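ATP phosphoribosyltransferase (PDB 1O64) probably catalyses the first step of histidine biosynthesis, condensing ATP with 5-phosphoribose 1-diphosphate to give phosphoribosyl-ATP and diphosphate. Local coordinates at residues G102-A107 against K121-R126. Sequence-based numbering, arbitrary orientation.
Sequences GEKRIA and KGWHCR
K104 lays its aliphatic end over the indole of W123 where two parallel strands, 104-108 and 125-129, begin to pair in a beta-alpha-beta unit joined by helix 111-120. K104 CE sits 3.4 Å from the centroid of the W123 five-membered ring, a CH-pi contact. K104 NZ stands 4.5 Å from that centroid, almost on the ring normal, a cation-pi pair. Bends at chi2 (91°) and chi4 (80°) of K104 bring the ammonium there. K104 NZ donates a hydrogen bond of 2.8 Å to G102 O, lying in that carbonyl's plane, and another to P100 O. CG of K121 packs on the opposite indole face, and G122, in a Schellman motif, turns the chain out of the helix. A leucine in place of W123 would probably leave the ammonium without its aromatic face and K121 CG without a flat surface to rest on. Backbone bonds join K104 N to H124 O, R126 N to K104 O and I106 N to R126 O. Beyond them, the carboxylate of E103 crosses the R126 side chain at a slant, its OE2 3.5 Å from R126 CD; the charges are close but form no salt bridge, E103 OE1 lying well out of the guanidinium plane. C125, disulfide-linked to C118 of the helix, sets its SG 3.9 Å from I106 CD1.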
ATOM      1  N   GLY A 102     -17.431  11.526  22.309  1.00 52.25           N
ATOM      2  CA  GLY A 102     -16.726  12.686  21.791  1.00 48.55           C
ATOM      3  C   GLY A 102     -16.097  12.354  20.432  1.00 46.95           C
ATOM      4  O   GLY A 102     -16.697  11.649  19.629  1.00 45.03           O
ATOM      5  N   GLU A 103     -14.929  12.924  20.206  1.00 45.81           N
ATOM      6  CA  GLU A 103     -14.171  12.748  18.972  1.00 45.49           C
ATOM      7  C   GLU A 103     -13.876  11.261  18.758  1.00 43.78           C
ATOM      8  O   GLU A 103     -13.517  10.555  19.701  1.00 43.82           O
ATOM      9  CB  GLU A 103     -12.888  13.564  19.067  1.00 47.71           C
ATOM     10  CG  GLU A 103     -11.924  13.454  17.912  1.00 50.73           C
ATOM     11  CD  GLU A 103     -10.634  14.218  18.151  1.00 52.77           C
ATOM     12  OE1 GLU A 103     -10.529  15.348  17.626  1.00 52.57           O
ATOM     13  OE2 GLU A 103      -9.726  13.693  18.830  1.00 54.32           O
ATOM     14  N   LYS A 104     -14.128  10.758  17.559  1.00 41.94           N
ATOM     15  CA  LYS A 104     -13.894   9.328  17.295  1.00 40.02           C
ATOM     16  C   LYS A 104     -12.561   9.113  16.604  1.00 37.49           C
ATOM     17  O   LYS A 104     -12.282   9.765  15.599  1.00 39.59           O
ATOM     18  CB  LYS A 104     -15.032   8.783  16.432  1.00 42.08           C
ATOM     19  CG  LYS A 104     -16.411   8.892  17.049  1.00 43.82           C
ATOM     20  CD  LYS A 104     -17.104  10.200  16.677  1.00 45.84           C
ATOM     21  CE  LYS A 104     -18.588  10.104  17.017  1.00 47.10           C
ATOM     22  NZ  LYS A 104     -18.831  10.337  18.470  1.00 47.74           N
ATOM     23  N   ARG A 105     -11.706   8.262  17.140  1.00 35.92           N
ATOM     24  CA  ARG A 105     -10.414   7.973  16.494  1.00 32.55           C
ATOM     25  C   ARG A 105     -10.623   6.776  15.558  1.00 30.00           C
ATOM     26  O   ARG A 105     -11.004   5.703  16.002  1.00 29.47           O
ATOM     27  CB  ARG A 105      -9.335   7.687  17.523  1.00 31.35           C
ATOM     28  CG  ARG A 105      -8.695   8.944  18.126  1.00 33.49           C
ATOM     29  CD  ARG A 105      -7.686   8.540  19.205  1.00 34.18           C
ATOM     30  NE  ARG A 105      -8.295   7.556  20.095  1.00 35.35           N
ATOM     31  CZ  ARG A 105      -7.650   6.569  20.687  1.00 37.85           C
ATOM     32  NH1 ARG A 105      -8.321   5.717  21.457  1.00 38.81           N
ATOM     33  NH2 ARG A 105      -6.344   6.425  20.532  1.00 37.77           N
ATOM     34  N   ILE A 106     -10.448   6.980  14.259  1.00 29.27           N
ATOM     35  CA  ILE A 106     -10.711   5.896  13.300  1.00 27.99           C
ATOM     36  C   ILE A 106      -9.487   5.643  12.420  1.00 28.08           C
ATOM     37  O   ILE A 106      -9.092   6.539  11.655  1.00 28.07           O
ATOM     38  CB  ILE A 106     -11.910   6.238  12.384  1.00 26.56           C
ATOM     39  CG1 ILE A 106     -13.124   6.713  13.168  1.00 26.94           C
ATOM     40  CG2 ILE A 106     -12.291   5.011  11.539  1.00 21.97           C
ATOM     41  CD1 ILE A 106     -14.357   7.018  12.342  1.00 28.96           C
ATOM     42  N   ALA A 107      -8.936   4.442  12.507  1.00 25.67           N
ATOM     43  CA  ALA A 107      -7.803   4.041  11.673  1.00 25.78           C
ATOM     44  C   ALA A 107      -8.355   3.431  10.376  1.00 25.02           C
ATOM     45  O   ALA A 107      -9.387   2.761  10.400  1.00 23.55           O
ATOM     46  CB  ALA A 107      -6.928   3.000  12.366  1.00 21.52           C
ATOM     47  N   LYS A 121     -22.424  11.904   9.199  1.00 52.86           N
ATOM     48  CA  LYS A 121     -22.877  11.600  10.538  1.00 53.10           C
ATOM     49  C   LYS A 121     -22.764  12.821  11.445  1.00 52.64           C
ATOM     50  O   LYS A 121     -23.115  12.776  12.618  1.00 53.13           O
ATOM     51  CB  LYS A 121     -21.987  10.482  11.118  1.00 52.64           C
ATOM     52  CG  LYS A 121     -22.682   9.159  11.290  1.00 54.40           C
ATOM     53  CD  LYS A 121     -23.267   8.595  10.018  1.00 54.28           C
ATOM     54  CE  LYS A 121     -24.175   7.418  10.320  1.00 56.21           C
ATOM     55  NZ  LYS A 121     -24.466   6.594   9.116  1.00 57.56           N
ATOM     56  N   GLY A 122     -22.168  13.890  10.919  1.00 52.89           N
ATOM     57  CA  GLY A 122     -21.941  15.075  11.766  1.00 52.99           C
ATOM     58  C   GLY A 122     -21.093  14.640  12.966  1.00 52.44           C
ATOM     59  O   GLY A 122     -21.411  14.965  14.110  1.00 53.52           O
ATOM     60  N   TRP A 123     -20.039  13.861  12.702  1.00 50.63           N
ATOM     61  CA  TRP A 123     -19.170  13.372  13.743  1.00 48.56           C
ATOM     62  C   TRP A 123     -17.848  14.145  13.760  1.00 47.62           C
ATOM     63  O   TRP A 123     -17.401  14.682  12.758  1.00 48.19           O
ATOM     64  CB  TRP A 123     -18.794  11.902  13.568  1.00 46.69           C
ATOM     65  CG  TRP A 123     -19.797  10.877  13.961  1.00 44.01           C
ATOM     66  CD1 TRP A 123     -21.026  11.077  14.517  1.00 44.16           C
ATOM     67  CD2 TRP A 123     -19.644   9.450  13.846  1.00 43.61           C
ATOM     68  NE1 TRP A 123     -21.651   9.884  14.742  1.00 43.52           N
ATOM     69  CE2 TRP A 123     -20.821   8.863  14.343  1.00 44.09           C
ATOM     70  CE3 TRP A 123     -18.617   8.622  13.380  1.00 41.79           C
ATOM     71  CZ2 TRP A 123     -21.017   7.485  14.382  1.00 43.88           C
ATOM     72  CZ3 TRP A 123     -18.813   7.256  13.405  1.00 42.38           C
ATOM     73  CH2 TRP A 123     -19.996   6.698  13.904  1.00 45.00           C
ATOM     74  N   HIS A 124     -17.243  14.142  14.937  1.00 46.58           N
ATOM     75  CA  HIS A 124     -15.905  14.741  15.069  1.00 45.44           C
ATOM     76  C   HIS A 124     -14.965  13.529  15.018  1.00 43.25           C
ATOM     77  O   HIS A 124     -15.086  12.636  15.856  1.00 41.93           O
ATOM     78  CB  HIS A 124     -15.791  15.562  16.333  1.00 51.42           C
ATOM     79  CG  HIS A 124     -16.248  16.987  16.142  1.00 57.43           C
ATOM     80  ND1 HIS A 124     -15.368  17.995  15.812  1.00 60.96           N
ATOM     81  CD2 HIS A 124     -17.464  17.564  16.221  1.00 58.91           C
ATOM     82  CE1 HIS A 124     -16.019  19.138  15.703  1.00 61.22           C
ATOM     83  NE2 HIS A 124     -17.294  18.904  15.946  1.00 61.21           N
ATOM     84  N   CYS A 125     -14.186  13.408  13.954  1.00 41.32           N
ATOM     85  CA  CYS A 125     -13.306  12.257  13.822  1.00 39.28           C
ATOM     86  C   CYS A 125     -11.844  12.644  13.694  1.00 37.35           C
ATOM     87  O   CYS A 125     -11.493  13.700  13.183  1.00 38.75           O
ATOM     88  CB  CYS A 125     -13.661  11.440  12.559  1.00 36.30           C
ATOM     89  SG  CYS A 125     -15.329  10.772  12.589  1.00 37.48           S
ATOM     90  N   ARG A 126     -11.005  11.746  14.161  1.00 35.47           N
ATOM     91  CA  ARG A 126      -9.559  11.906  14.031  1.00 35.21           C
ATOM     92  C   ARG A 126      -9.116  10.660  13.227  1.00 34.54           C
ATOM     93  O   ARG A 126      -9.264   9.557  13.742  1.00 32.85           O
ATOM     94  CB  ARG A 126      -8.864  11.988  15.366  1.00 40.01           C
ATOM     95  CG  ARG A 126      -7.475  12.626  15.254  1.00 45.01           C
ATOM     96  CD  ARG A 126      -7.412  13.855  16.159  1.00 48.38           C
ATOM     97  NE  ARG A 126      -6.447  14.821  15.639  1.00 53.93           N
ATOM     98  CZ  ARG A 126      -6.598  15.506  14.510  1.00 53.90           C
ATOM     99  NH1 ARG A 126      -7.681  15.348  13.759  1.00 56.13           N
ATOM    100  NH2 ARG A 126      -5.641  16.358  14.159  1.00 53.28           N
TER